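Side-chain contacts in CRISPR system Cmr subunit Cmr1-1 (Pyrococcus furiosus, PDB 4W8Z), which caps, together with Cmr6, the RNA-guided type III-B Cmr ribonucleoprotein complex of the CRISPR immune system and takes part in RNA binding: residues S76-S81 against E136-L141; L141-L146 against A171-L176; S159-G164 against W319-N324; W238-Q243 against F286-I291; I256-R261 against H308-S313. All coordinates share one frame; numbering follows the deposited sequence.

How the contacts relate
Contacts 1 and 2 sit about 10 Å apart between their centres and share helix 136-152, which packs with one end against the approach to strand 79-84 and, further on, against the start of helix 174-178. Both are buried and essentially apolar at the interface. Contact 4, in the C-terminal part, is likewise buried and aliphatic, but there a helix packs directly on a strand. Contact 3, the one nearest the chain's centre, ties the two parts together through arginines. It touches contact 4 at R160 and F286, and contact 5 through W319. Contact 5 lies at the surface on the same helix 237-264 as contact 4, and there a hydrogen bond and nearby charges join the packing.

Contact 1 (S76-S81 against E136-L141); sequences SRVKIS and ERVIKL
V138 meets R77 and V78 where helix 136-152, the second core helix of the βαββαβ (ferredoxin-like) RAMP fold, passes the run into strand 79-84, an outermost strand of the four-stranded antiparallel sheet. The branched valine serves two neighbours at once. Its CG1, anti to the backbone N (chi1 165°), lies 3.8 Å from V78 CB and also approaches the carbonyl O of R77. The other methyl, CG2, rests against the alkyl part of R77, 3.9 Å from R77 CB. The arginine chain crosses V138 at about a right angle, which suits a residue at the margin: its carbons shield the valine while NE goes on to bond the carbonyl O of Q67. One residue later, I139 packs the helix onto strand 126-133. Across from the helix, S76 OG donates to V78 O at 2.9 Å, closing the bend that precedes the strand.

Contact 2 (L141-L146 against A171-L176); sequences LATLSL and ASSEVL
T143 and V175 mark the closest approach of the two backbones, their CA atoms 7.1 Å apart. The first lies within helix 136-152; the second is in the opening turn of the short helix 174-178, entered directly from strand 166-172. Between them the work falls to one methyl group. With chi1 at -78°, T143 sends CG2 anti to its own backbone N and out toward the other segment, where it lies 3.6 Å from L176 CD2 and 3.8 Å from V175 CG1. V175 thus flanks the threonine with a single branch, while L176 brings its longer chain in from its place further along the turn and also packs on F12. Threonine suits this place because its two branches differ: the methyl takes the apolar side, and OG1 makes a weak hydrogen bond to I139 O of its own helix. S173 is equally well chosen. Its OG accepts from L176 N at 3.1 Å with an N-H...O angle of 166°. Beside the packed methyls, E10 bonds S173 OG and, weakly, T143 OG1. A serine N-cap thus starts the short helix that follows the last strand of the ferredoxin-like sheet, and this helix packs on the second core helix of the fold.

Contact 3 (S159-G164 against W319-N324); sequences SRRGTG and WNVLSN
R161 and R160 reach out from neighbouring positions toward W319, N320 and V321; R160 is bent and R161 extended, and they meet different partners. R161 runs straight from CG to NE, which carries its guanidinium to the other segment. There V321 CG2 lies over one face of the group, 4.1 Å from R161 NE, and W319 O stands at the edge near its plane, 2.9 Å from R161 NH2. The same nitrogen hydrogen-bonds V317 O, which helps hold the guanidinium in place. A single methyl of V321 suits the apolar face of the guanidinium, whose N-H groups point out along its edge. The loop 159-164 joins helix 136-152 to strand 166-172 of the N-terminal RAMP fold, the place of the glycine-rich loop in this family, and the partners belong to the C-terminal half, so the arginines bridge the two. At the backbone angles of G162 (phi 102°) a CB would press on the carbonyl O of R161, so glycine is called for. R160 bends at chi3 (-60°), bringing its guanidinium close to the amide of N320. The two planes stand 79° apart, nearly perpendicular, with R160 NH1 3.3 Å from N320 OD1. The backbone of R160 is hydrogen-bonded to that of F286 in strand 284-291.

Contact 4 (W238-Q243 against F286-I291); sequences WEVLAQ and FGVVEI
Helix against sheet is the theme here: V240 and L241 of helix 237-264 pack on V288 of strand 284-291, consistent with the first core helix of a second ferredoxin-like unit, as the strand pairing and the RAMP-related family suggest. The backbones come closest at V240 and V288, with CA atoms 7.5 Å apart. V288 uses one methyl for both partners. Its CG2, the branch beside the backbone N, lies 4.1 Å from V240 CG1 and 4.3 Å from L241 CD2. V240 answers with the methyl anti to its own backbone N (chi1 167°), and the two valines cross at a slant. L241 starts out less directly but has the length to bring a branch end in. V240 also touches F231, while T18 touches both L241 and V288. The strand faces the helix through F286 and V288, with G287, which lacks a side chain, between them. F286 stacks on F244, one turn beyond V240 on the same helix. A beta-branched valine suits the strand, and the two aliphatic side chains give the helix an apolar face toward it. Since every group across the contact is a hydrocarbon, the attraction rests on dispersion and the exclusion of water, and shape rather than direction sets the fit.

Contact 5 (I256-R261 against H308-S313); sequences IKKYQR and HPEVRS
Y259 OH donates a hydrogen bond to E310 OE2, modelled at 2.5 Å, a length too uncertain at 2.7 Å resolution to be read as unusually strong. The carboxylate approaches the ring at its edge, and the two planes are turned 82° apart. E310 gets there because its chain is fully extended, with CG anti to the backbone N (chi1 -173°). V311 CG1 packs beside the CE1 and CD1 side of the ring, 3.6 Å from Y259 CE1. Helix 237-264 is thus joined to the loop between strand 294-302 and helix 327-330, both in the C-terminal Cmr1-like region. A second shell fixes both partners: R255 forms a salt bridge with E310 OE1, and W319 meets the tyrosine ring edge-to-face while also packing on V311. K258 NZ lies 4.3 Å from E310 OE2, too far for a salt bridge but close enough to add to the positive potential. E310 is therefore probably negatively charged, and a phenol is a fitting donor to such a carboxylate.

Contact 1 (S76-S81 against E136-L141)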
# COMPACT_ATOMS: atom_id res chain seq x y z
N SER A 76 -10.06 8.53 20.88
CA SER A 76 -10.40 7.46 19.95
C SER A 76 -11.41 6.49 20.55
O SER A 76 -11.33 6.14 21.72
CB SER A 76 -9.14 6.69 19.53
OG SER A 76 -8.55 6.03 20.63
N ARG A 77 -12.36 6.07 19.72
CA ARG A 77 -13.39 5.14 20.17
C ARG A 77 -12.88 3.71 20.08
O ARG A 77 -13.55 2.77 20.49
CB ARG A 77 -14.67 5.32 19.34
CG ARG A 77 -15.94 5.42 20.17
CD ARG A 77 -17.05 6.13 19.40
NE ARG A 77 -16.79 7.56 19.27
CZ ARG A 77 -17.60 8.51 19.73
NH1 ARG A 77 -18.73 8.18 20.35
NH2 ARG A 77 -17.29 9.79 19.57
N VAL A 78 -11.67 3.55 19.53
CA VAL A 78 -11.03 2.24 19.45
C VAL A 78 -9.61 2.31 20.01
O VAL A 78 -8.91 3.31 19.85
CB VAL A 78 -10.99 1.72 17.98
CG1 VAL A 78 -10.17 2.64 17.09
CG2 VAL A 78 -10.44 0.30 17.93
N LYS A 79 -9.19 1.24 20.69
CA LYS A 79 -7.83 1.14 21.19
C LYS A 79 -7.04 0.12 20.37
O LYS A 79 -7.38 -1.06 20.35
CB LYS A 79 -7.83 0.74 22.67
CG LYS A 79 -6.44 0.60 23.27
CD LYS A 79 -6.48 -0.09 24.63
CE LYS A 79 -5.09 -0.31 25.19
NZ LYS A 79 -5.11 -1.21 26.38
N ILE A 80 -5.98 0.58 19.71
CA ILE A 80 -5.16 -0.29 18.88
C ILE A 80 -3.81 -0.55 19.53
O ILE A 80 -3.05 0.37 19.78
CB ILE A 80 -4.93 0.32 17.48
CG1 ILE A 80 -6.27 0.65 16.82
CG2 ILE A 80 -4.10 -0.63 16.63
CD1 ILE A 80 -6.14 1.48 15.57
N SER A 81 -3.51 -1.82 19.79
CA SER A 81 -2.25 -2.19 20.42
C SER A 81 -1.40 -3.05 19.49
O SER A 81 -1.83 -4.10 19.02
CB SER A 81 -2.51 -2.93 21.73
OG SER A 81 -3.35 -2.17 22.57
N GLU A 136 -19.88 -1.58 18.43
CA GLU A 136 -19.86 -2.61 17.40
C GLU A 136 -19.59 -1.98 16.04
O GLU A 136 -18.84 -2.53 15.23
CB GLU A 136 -21.19 -3.37 17.38
CG GLU A 136 -21.13 -4.70 16.64
CD GLU A 136 -22.51 -5.28 16.35
OE1 GLU A 136 -22.88 -6.28 17.00
OE2 GLU A 136 -23.21 -4.73 15.48
N ARG A 137 -20.21 -0.83 15.80
CA ARG A 137 -20.01 -0.07 14.57
C ARG A 137 -18.54 0.26 14.37
O ARG A 137 -18.00 0.14 13.27
CB ARG A 137 -20.84 1.22 14.62
CG ARG A 137 -21.69 1.49 13.39
CD ARG A 137 -22.66 2.64 13.64
NE ARG A 137 -21.98 3.82 14.17
CZ ARG A 137 -21.62 4.87 13.44
NH1 ARG A 137 -21.90 4.90 12.14
NH2 ARG A 137 -21.01 5.90 14.01
N VAL A 138 -17.88 0.66 15.46
CA VAL A 138 -16.48 1.06 15.41
C VAL A 138 -15.53 -0.11 15.20
O VAL A 138 -14.64 -0.04 14.34
CB VAL A 138 -16.08 1.81 16.70
CG1 VAL A 138 -14.57 1.90 16.83
CG2 VAL A 138 -16.69 3.20 16.72
N ILE A 139 -15.70 -1.19 15.96
CA ILE A 139 -14.79 -2.33 15.88
C ILE A 139 -14.87 -3.00 14.51
O ILE A 139 -13.88 -3.54 14.01
CB ILE A 139 -15.07 -3.36 17.00
CG1 ILE A 139 -13.90 -4.34 17.14
CG2 ILE A 139 -16.36 -4.12 16.76
CD1 ILE A 139 -12.78 -3.83 18.00
N LYS A 140 -16.05 -2.96 13.88
CA LYS A 140 -16.22 -3.50 12.54
C LYS A 140 -15.39 -2.69 11.55
O LYS A 140 -14.67 -3.26 10.72
CB LYS A 140 -17.69 -3.49 12.12
CG LYS A 140 -18.53 -4.61 12.70
CD LYS A 140 -19.93 -4.58 12.11
CE LYS A 140 -20.76 -5.77 12.56
NZ LYS A 140 -22.04 -5.88 11.82
N LEU A 141 -15.48 -1.37 11.65
CA LEU A 141 -14.75 -0.47 10.77
C LEU A 141 -13.24 -0.53 11.00
O LEU A 141 -12.46 -0.36 10.06
CB LEU A 141 -15.25 0.96 10.97
CG LEU A 141 -16.68 1.23 10.48
CD1 LEU A 141 -17.15 2.60 10.93
CD2 LEU A 141 -16.74 1.11 8.98

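Contact 2 (L141-L146 against A171-L176)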
# COMPACT_ATOMS: atom_id res chain seq x y z
N LEU A 141 -15.48 -1.37 11.65
CA LEU A 141 -14.75 -0.47 10.77
C LEU A 141 -13.24 -0.53 11.00
O LEU A 141 -12.46 -0.36 10.06
CB LEU A 141 -15.25 0.96 10.97
CG LEU A 141 -16.68 1.23 10.48
CD1 LEU A 141 -17.15 2.60 10.93
CD2 LEU A 141 -16.74 1.11 8.98
N ALA A 142 -12.83 -0.77 12.23
CA ALA A 142 -11.41 -0.91 12.56
C ALA A 142 -10.84 -2.17 11.91
O ALA A 142 -9.76 -2.13 11.31
CB ALA A 142 -11.21 -0.94 14.06
N THR A 143 -11.56 -3.27 12.03
CA THR A 143 -11.13 -4.55 11.48
C THR A 143 -11.10 -4.52 9.95
O THR A 143 -10.18 -5.04 9.33
CB THR A 143 -12.02 -5.70 11.98
OG1 THR A 143 -11.64 -6.04 13.32
CG2 THR A 143 -11.87 -6.93 11.11
N LEU A 144 -12.12 -3.91 9.36
CA LEU A 144 -12.15 -3.74 7.91
C LEU A 144 -10.92 -2.97 7.43
O LEU A 144 -10.31 -3.33 6.43
CB LEU A 144 -13.43 -3.02 7.48
CG LEU A 144 -14.66 -3.91 7.37
CD1 LEU A 144 -15.92 -3.08 7.30
CD2 LEU A 144 -14.56 -4.82 6.15
N SER A 145 -10.57 -1.92 8.17
CA SER A 145 -9.37 -1.14 7.87
C SER A 145 -8.13 -2.01 7.86
O SER A 145 -7.35 -1.99 6.90
CB SER A 145 -9.21 -0.01 8.88
OG SER A 145 -10.27 0.91 8.76
N LEU A 146 -7.94 -2.77 8.94
CA LEU A 146 -6.79 -3.66 9.06
C LEU A 146 -6.79 -4.73 7.98
O LEU A 146 -5.74 -5.05 7.42
CB LEU A 146 -6.76 -4.31 10.44
CG LEU A 146 -5.67 -5.36 10.67
CD1 LEU A 146 -4.29 -4.79 10.39
CD2 LEU A 146 -5.74 -5.86 12.08
N ALA A 171 -5.58 -15.52 13.80
CA ALA A 171 -6.44 -14.48 14.33
C ALA A 171 -7.63 -15.07 15.09
O ALA A 171 -7.93 -16.25 14.97
CB ALA A 171 -6.93 -13.58 13.21
N SER A 172 -8.27 -14.22 15.88
CA SER A 172 -9.57 -14.52 16.47
C SER A 172 -10.47 -13.32 16.21
O SER A 172 -10.42 -12.32 16.93
CB SER A 172 -9.46 -14.80 17.96
OG SER A 172 -10.75 -14.98 18.54
N SER A 173 -11.28 -13.42 15.16
CA SER A 173 -12.04 -12.27 14.70
C SER A 173 -13.51 -12.60 14.46
O SER A 173 -13.85 -13.20 13.44
CB SER A 173 -11.43 -11.71 13.42
OG SER A 173 -12.19 -10.61 12.94
N GLU A 174 -14.36 -12.21 15.39
CA GLU A 174 -15.79 -12.41 15.24
C GLU A 174 -16.33 -11.52 14.13
O GLU A 174 -17.32 -11.85 13.48
CB GLU A 174 -16.53 -12.15 16.55
CG GLU A 174 -16.29 -13.20 17.62
CD GLU A 174 -17.16 -12.99 18.85
OE1 GLU A 174 -18.05 -12.11 18.82
OE2 GLU A 174 -16.95 -13.71 19.86
N VAL A 175 -15.67 -10.38 13.92
CA VAL A 175 -16.10 -9.44 12.88
C VAL A 175 -15.90 -10.02 11.48
O VAL A 175 -16.82 -9.98 10.67
CB VAL A 175 -15.34 -8.11 12.99
CG1 VAL A 175 -15.64 -7.24 11.78
CG2 VAL A 175 -15.72 -7.39 14.26
N LEU A 176 -14.72 -10.56 11.21
CA LEU A 176 -14.46 -11.19 9.92
C LEU A 176 -15.35 -12.41 9.70
O LEU A 176 -15.78 -12.68 8.58
CB LEU A 176 -12.99 -11.59 9.80
CG LEU A 176 -11.98 -10.45 9.64
CD1 LEU A 176 -10.60 -11.01 9.29
CD2 LEU A 176 -12.45 -9.43 8.60

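Contact 3 (S159-G164 against W319-N324)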
# COMPACT_ATOMS: atom_id res chain seq x y z
N SER A 159 7.24 1.19 1.35
CA SER A 159 6.17 0.19 1.31
C SER A 159 5.29 0.28 0.05
O SER A 159 4.57 -0.66 -0.27
CB SER A 159 5.30 0.30 2.56
OG SER A 159 5.31 1.63 3.07
N ARG A 160 5.36 1.40 -0.67
CA ARG A 160 4.70 1.51 -1.97
C ARG A 160 5.53 0.83 -3.05
O ARG A 160 5.08 0.69 -4.19
CB ARG A 160 4.46 2.97 -2.33
CG ARG A 160 3.39 3.64 -1.49
CD ARG A 160 3.30 5.13 -1.80
NE ARG A 160 4.56 5.79 -1.51
CZ ARG A 160 4.86 7.04 -1.86
NH1 ARG A 160 3.97 7.78 -2.53
NH2 ARG A 160 6.04 7.55 -1.55
N ARG A 161 6.74 0.42 -2.69
CA ARG A 161 7.63 -0.23 -3.64
C ARG A 161 8.08 -1.61 -3.17
O ARG A 161 9.23 -2.00 -3.37
CB ARG A 161 8.87 0.63 -3.89
CG ARG A 161 8.62 1.94 -4.59
CD ARG A 161 9.95 2.49 -5.09
NE ARG A 161 9.87 3.87 -5.55
CZ ARG A 161 10.87 4.50 -6.16
NH1 ARG A 161 12.01 3.86 -6.38
NH2 ARG A 161 10.72 5.76 -6.55
N GLY A 162 7.18 -2.35 -2.53
CA GLY A 162 7.45 -3.75 -2.25
C GLY A 162 7.87 -4.13 -0.84
O GLY A 162 7.92 -5.31 -0.53
N THR A 163 8.18 -3.16 0.01
CA THR A 163 8.53 -3.50 1.38
C THR A 163 7.29 -3.54 2.27
O THR A 163 6.28 -2.90 1.98
CB THR A 163 9.54 -2.50 1.99
OG1 THR A 163 8.87 -1.28 2.33
CG2 THR A 163 10.67 -2.21 1.02
N GLY A 164 7.37 -4.29 3.36
CA GLY A 164 6.33 -4.26 4.37
C GLY A 164 5.02 -4.88 3.95
O GLY A 164 3.97 -4.56 4.51
N TRP A 319 11.25 9.83 -7.39
CA TRP A 319 9.96 10.19 -7.96
C TRP A 319 8.98 9.02 -7.83
O TRP A 319 9.35 7.87 -8.01
CB TRP A 319 10.11 10.61 -9.42
CG TRP A 319 10.75 11.96 -9.60
CD1 TRP A 319 11.42 12.68 -8.66
CD2 TRP A 319 10.78 12.74 -10.80
NE1 TRP A 319 11.87 13.86 -9.19
CE2 TRP A 319 11.49 13.93 -10.51
CE3 TRP A 319 10.28 12.56 -12.10
CZ2 TRP A 319 11.70 14.93 -11.46
CZ3 TRP A 319 10.48 13.56 -13.03
CH2 TRP A 319 11.19 14.72 -12.71
N ASN A 320 7.73 9.33 -7.50
CA ASN A 320 6.68 8.32 -7.42
C ASN A 320 6.56 7.48 -8.68
O ASN A 320 6.75 7.98 -9.79
CB ASN A 320 5.32 8.96 -7.13
CG ASN A 320 5.22 9.51 -5.72
OD1 ASN A 320 5.99 9.12 -4.84
ND2 ASN A 320 4.26 10.39 -5.50
N VAL A 321 6.22 6.20 -8.51
CA VAL A 321 5.92 5.34 -9.64
C VAL A 321 4.46 5.51 -10.04
O VAL A 321 3.57 5.38 -9.21
CB VAL A 321 6.21 3.86 -9.31
CG1 VAL A 321 5.79 2.97 -10.46
CG2 VAL A 321 7.69 3.67 -9.00
N LEU A 322 4.22 5.82 -11.31
CA LEU A 322 2.86 6.12 -11.78
C LEU A 322 2.28 4.98 -12.60
O LEU A 322 2.94 3.98 -12.86
CB LEU A 322 2.85 7.40 -12.60
CG LEU A 322 3.39 8.66 -11.91
CD1 LEU A 322 3.17 9.86 -12.82
CD2 LEU A 322 2.72 8.87 -10.55
N SER A 323 1.03 5.15 -13.01
CA SER A 323 0.28 4.06 -13.62
C SER A 323 0.80 3.64 -14.99
O SER A 323 0.48 2.56 -15.47
CB SER A 323 -1.19 4.45 -13.74
OG SER A 323 -1.32 5.56 -14.61
N ASN A 324 1.62 4.48 -15.62
CA ASN A 324 2.19 4.11 -16.92
C ASN A 324 3.31 3.08 -16.77
O ASN A 324 3.93 2.67 -17.76
CB ASN A 324 2.70 5.34 -17.66
CG ASN A 324 3.74 6.11 -16.88
OD1 ASN A 324 3.84 6.00 -15.66
ND2 ASN A 324 4.52 6.92 -17.58

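Contact 4 (W238-Q243 against F286-I291)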
# COMPACT_ATOMS: atom_id res chain seq x y z
N TRP A 238 11.33 -13.48 -3.45
CA TRP A 238 12.44 -12.74 -4.03
C TRP A 238 12.36 -12.67 -5.55
O TRP A 238 12.76 -11.68 -6.16
CB TRP A 238 13.78 -13.35 -3.60
CG TRP A 238 14.17 -13.09 -2.18
CD1 TRP A 238 14.31 -14.01 -1.18
CD2 TRP A 238 14.47 -11.81 -1.59
NE1 TRP A 238 14.69 -13.39 -0.01
CE2 TRP A 238 14.79 -12.04 -0.24
CE3 TRP A 238 14.50 -10.50 -2.08
CZ2 TRP A 238 15.13 -11.01 0.63
CZ3 TRP A 238 14.84 -9.48 -1.21
CH2 TRP A 238 15.15 -9.74 0.13
N GLU A 239 11.83 -13.73 -6.17
CA GLU A 239 11.70 -13.77 -7.62
C GLU A 239 10.70 -12.72 -8.09
O GLU A 239 10.91 -12.05 -9.09
CB GLU A 239 11.28 -15.15 -8.10
CG GLU A 239 11.47 -15.36 -9.60
CD GLU A 239 10.74 -16.58 -10.12
OE1 GLU A 239 9.50 -16.63 -9.99
OE2 GLU A 239 11.40 -17.49 -10.66
N VAL A 240 9.60 -12.59 -7.34
CA VAL A 240 8.59 -11.58 -7.63
C VAL A 240 9.16 -10.17 -7.49
O VAL A 240 8.99 -9.34 -8.38
CB VAL A 240 7.37 -11.73 -6.69
CG1 VAL A 240 6.47 -10.51 -6.77
CG2 VAL A 240 6.61 -13.00 -7.02
N LEU A 241 9.84 -9.92 -6.38
CA LEU A 241 10.50 -8.64 -6.15
C LEU A 241 11.51 -8.33 -7.26
O LEU A 241 11.65 -7.18 -7.68
CB LEU A 241 11.19 -8.63 -4.79
CG LEU A 241 10.28 -8.46 -3.57
CD1 LEU A 241 11.03 -8.71 -2.28
CD2 LEU A 241 9.67 -7.06 -3.57
N ALA A 242 12.21 -9.35 -7.73
CA ALA A 242 13.20 -9.17 -8.79
C ALA A 242 12.54 -8.76 -10.10
O ALA A 242 13.13 -8.01 -10.88
CB ALA A 242 14.02 -10.44 -8.98
N GLN A 243 11.33 -9.26 -10.34
CA GLN A 243 10.59 -8.87 -11.54
C GLN A 243 10.25 -7.39 -11.50
O GLN A 243 10.39 -6.68 -12.51
CB GLN A 243 9.31 -9.71 -11.68
CG GLN A 243 9.52 -11.03 -12.42
CD GLN A 243 9.84 -10.82 -13.90
OE1 GLN A 243 9.55 -9.77 -14.47
NE2 GLN A 243 10.44 -11.84 -14.52
N PHE A 286 3.11 -1.12 -5.41
CA PHE A 286 3.23 -2.56 -5.58
C PHE A 286 3.82 -3.24 -4.36
O PHE A 286 4.44 -2.60 -3.50
CB PHE A 286 4.04 -2.90 -6.84
CG PHE A 286 5.44 -2.35 -6.86
CD1 PHE A 286 6.49 -3.07 -6.31
CD2 PHE A 286 5.71 -1.14 -7.46
CE1 PHE A 286 7.78 -2.57 -6.34
CE2 PHE A 286 7.00 -0.64 -7.50
CZ PHE A 286 8.04 -1.35 -6.94
N GLY A 287 3.60 -4.55 -4.28
CA GLY A 287 4.03 -5.35 -3.16
C GLY A 287 3.75 -6.81 -3.47
O GLY A 287 3.57 -7.17 -4.64
N VAL A 288 3.71 -7.64 -2.44
CA VAL A 288 3.52 -9.07 -2.64
C VAL A 288 2.31 -9.59 -1.86
O VAL A 288 2.20 -9.36 -0.65
CB VAL A 288 4.78 -9.86 -2.22
CG1 VAL A 288 4.61 -11.35 -2.52
CG2 VAL A 288 6.00 -9.30 -2.93
N VAL A 289 1.42 -10.28 -2.55
CA VAL A 289 0.27 -10.91 -1.92
C VAL A 289 0.41 -12.42 -2.00
O VAL A 289 0.91 -12.96 -2.99
CB VAL A 289 -1.07 -10.44 -2.57
CG1 VAL A 289 -1.13 -10.84 -4.04
CG2 VAL A 289 -2.28 -10.98 -1.79
N GLU A 290 -0.00 -13.11 -0.94
CA GLU A 290 0.01 -14.57 -0.95
C GLU A 290 -1.37 -15.13 -1.30
O GLU A 290 -2.36 -14.84 -0.63
CB GLU A 290 0.48 -15.11 0.40
CG GLU A 290 0.55 -16.62 0.47
CD GLU A 290 1.31 -17.11 1.69
OE1 GLU A 290 2.37 -16.53 2.00
OE2 GLU A 290 0.83 -18.07 2.34
N ILE A 291 -1.41 -15.91 -2.37
CA ILE A 291 -2.65 -16.55 -2.82
C ILE A 291 -2.43 -18.05 -3.00
O ILE A 291 -1.58 -18.46 -3.79
CB ILE A 291 -3.16 -15.95 -4.15
CG1 ILE A 291 -3.16 -14.42 -4.09
CG2 ILE A 291 -4.55 -16.46 -4.47
CD1 ILE A 291 -3.50 -13.75 -5.40

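Contact 5 (I256-R261 against H308-S313)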
# COMPACT_ATOMS: atom_id res chain seq x y z
N ILE A 256 14.30 8.95 -17.18
CA ILE A 256 15.43 9.86 -17.17
C ILE A 256 15.62 10.53 -18.53
O ILE A 256 15.74 11.76 -18.62
CB ILE A 256 16.74 9.12 -16.78
CG1 ILE A 256 16.64 8.60 -15.35
CG2 ILE A 256 17.93 10.04 -16.93
CD1 ILE A 256 17.73 7.62 -14.99
N LYS A 257 15.63 9.74 -19.59
CA LYS A 257 15.78 10.27 -20.94
C LYS A 257 14.64 11.21 -21.30
O LYS A 257 14.85 12.26 -21.91
CB LYS A 257 15.87 9.13 -21.96
CG LYS A 257 17.20 8.40 -21.99
CD LYS A 257 17.71 8.28 -23.42
CE LYS A 257 16.99 7.20 -24.20
NZ LYS A 257 17.72 5.90 -24.14
N LYS A 258 13.43 10.84 -20.89
CA LYS A 258 12.24 11.61 -21.22
C LYS A 258 12.28 13.00 -20.60
O LYS A 258 11.97 14.00 -21.26
CB LYS A 258 10.98 10.87 -20.76
CG LYS A 258 9.68 11.58 -21.11
CD LYS A 258 8.48 10.65 -20.99
CE LYS A 258 7.78 10.79 -19.65
NZ LYS A 258 6.51 10.00 -19.63
N TYR A 259 12.66 13.08 -19.34
CA TYR A 259 12.60 14.34 -18.63
C TYR A 259 13.83 15.20 -18.86
O TYR A 259 13.79 16.41 -18.62
CB TYR A 259 12.37 14.10 -17.14
CG TYR A 259 10.90 13.93 -16.85
CD1 TYR A 259 10.07 15.04 -16.80
CD2 TYR A 259 10.34 12.68 -16.68
CE1 TYR A 259 8.72 14.91 -16.56
CE2 TYR A 259 8.99 12.53 -16.44
CZ TYR A 259 8.19 13.65 -16.38
OH TYR A 259 6.84 13.53 -16.15
N GLN A 260 14.90 14.59 -19.35
CA GLN A 260 16.04 15.37 -19.82
C GLN A 260 15.60 16.16 -21.04
O GLN A 260 15.95 17.33 -21.18
CB GLN A 260 17.23 14.47 -20.15
CG GLN A 260 18.21 14.29 -18.99
CD GLN A 260 19.16 13.11 -19.17
OE1 GLN A 260 19.13 12.42 -20.19
NE2 GLN A 260 20.01 12.87 -18.17
N ARG A 261 14.81 15.53 -21.90
CA ARG A 261 14.25 16.20 -23.07
C ARG A 261 13.29 17.30 -22.66
O ARG A 261 13.51 18.47 -22.97
CB ARG A 261 13.52 15.21 -23.98
CG ARG A 261 14.41 14.38 -24.89
CD ARG A 261 13.59 13.39 -25.71
NE ARG A 261 14.18 12.06 -25.68
CZ ARG A 261 13.58 10.97 -25.19
NH1 ARG A 261 14.22 9.81 -25.20
NH2 ARG A 261 12.35 11.05 -24.70
N HIS A 308 -1.56 14.96 -9.28
CA HIS A 308 -0.30 14.64 -8.63
C HIS A 308 0.83 14.73 -9.65
O HIS A 308 0.86 13.95 -10.60
CB HIS A 308 -0.33 13.25 -8.00
CG HIS A 308 -1.60 12.95 -7.26
ND1 HIS A 308 -1.73 13.10 -5.90
CD2 HIS A 308 -2.79 12.49 -7.71
CE1 HIS A 308 -2.95 12.76 -5.54
NE2 HIS A 308 -3.61 12.38 -6.61
N PRO A 309 1.75 15.68 -9.45
CA PRO A 309 2.84 15.89 -10.41
C PRO A 309 3.73 14.66 -10.55
O PRO A 309 3.96 13.94 -9.57
CB PRO A 309 3.61 17.07 -9.82
CG PRO A 309 3.30 17.03 -8.35
CD PRO A 309 1.88 16.56 -8.27
N GLU A 310 4.21 14.41 -11.76
CA GLU A 310 5.23 13.39 -11.97
C GLU A 310 6.58 14.02 -11.64
O GLU A 310 7.58 13.34 -11.49
CB GLU A 310 5.22 12.84 -13.40
CG GLU A 310 6.15 11.65 -13.61
CD GLU A 310 6.00 11.01 -14.98
OE1 GLU A 310 6.57 9.92 -15.20
OE2 GLU A 310 5.32 11.60 -15.84
N VAL A 311 6.58 15.34 -11.51
CA VAL A 311 7.80 16.10 -11.29
C VAL A 311 7.94 16.57 -9.84
O VAL A 311 7.05 17.23 -9.30
CB VAL A 311 7.84 17.31 -12.23
CG1 VAL A 311 8.40 16.91 -13.58
CG2 VAL A 311 6.45 17.90 -12.38
N ARG A 312 9.07 16.24 -9.23
CA ARG A 312 9.34 16.61 -7.85
C ARG A 312 10.75 17.17 -7.70
O ARG A 312 11.65 16.80 -8.45
CB ARG A 312 9.13 15.41 -6.93
CG ARG A 312 8.58 15.76 -5.56
CD ARG A 312 7.43 16.74 -5.66
NE ARG A 312 6.92 17.12 -4.35
CZ ARG A 312 7.57 17.89 -3.49
NH1 ARG A 312 8.78 18.36 -3.78
NH2 ARG A 312 7.02 18.19 -2.32
N SER A 313 10.95 18.07 -6.73
CA SER A 313 12.27 18.68 -6.55
C SER A 313 13.15 17.80 -5.67
O SER A 313 13.60 18.21 -4.59
CB SER A 313 12.14 20.08 -5.95
OG SER A 313 11.65 20.02 -4.62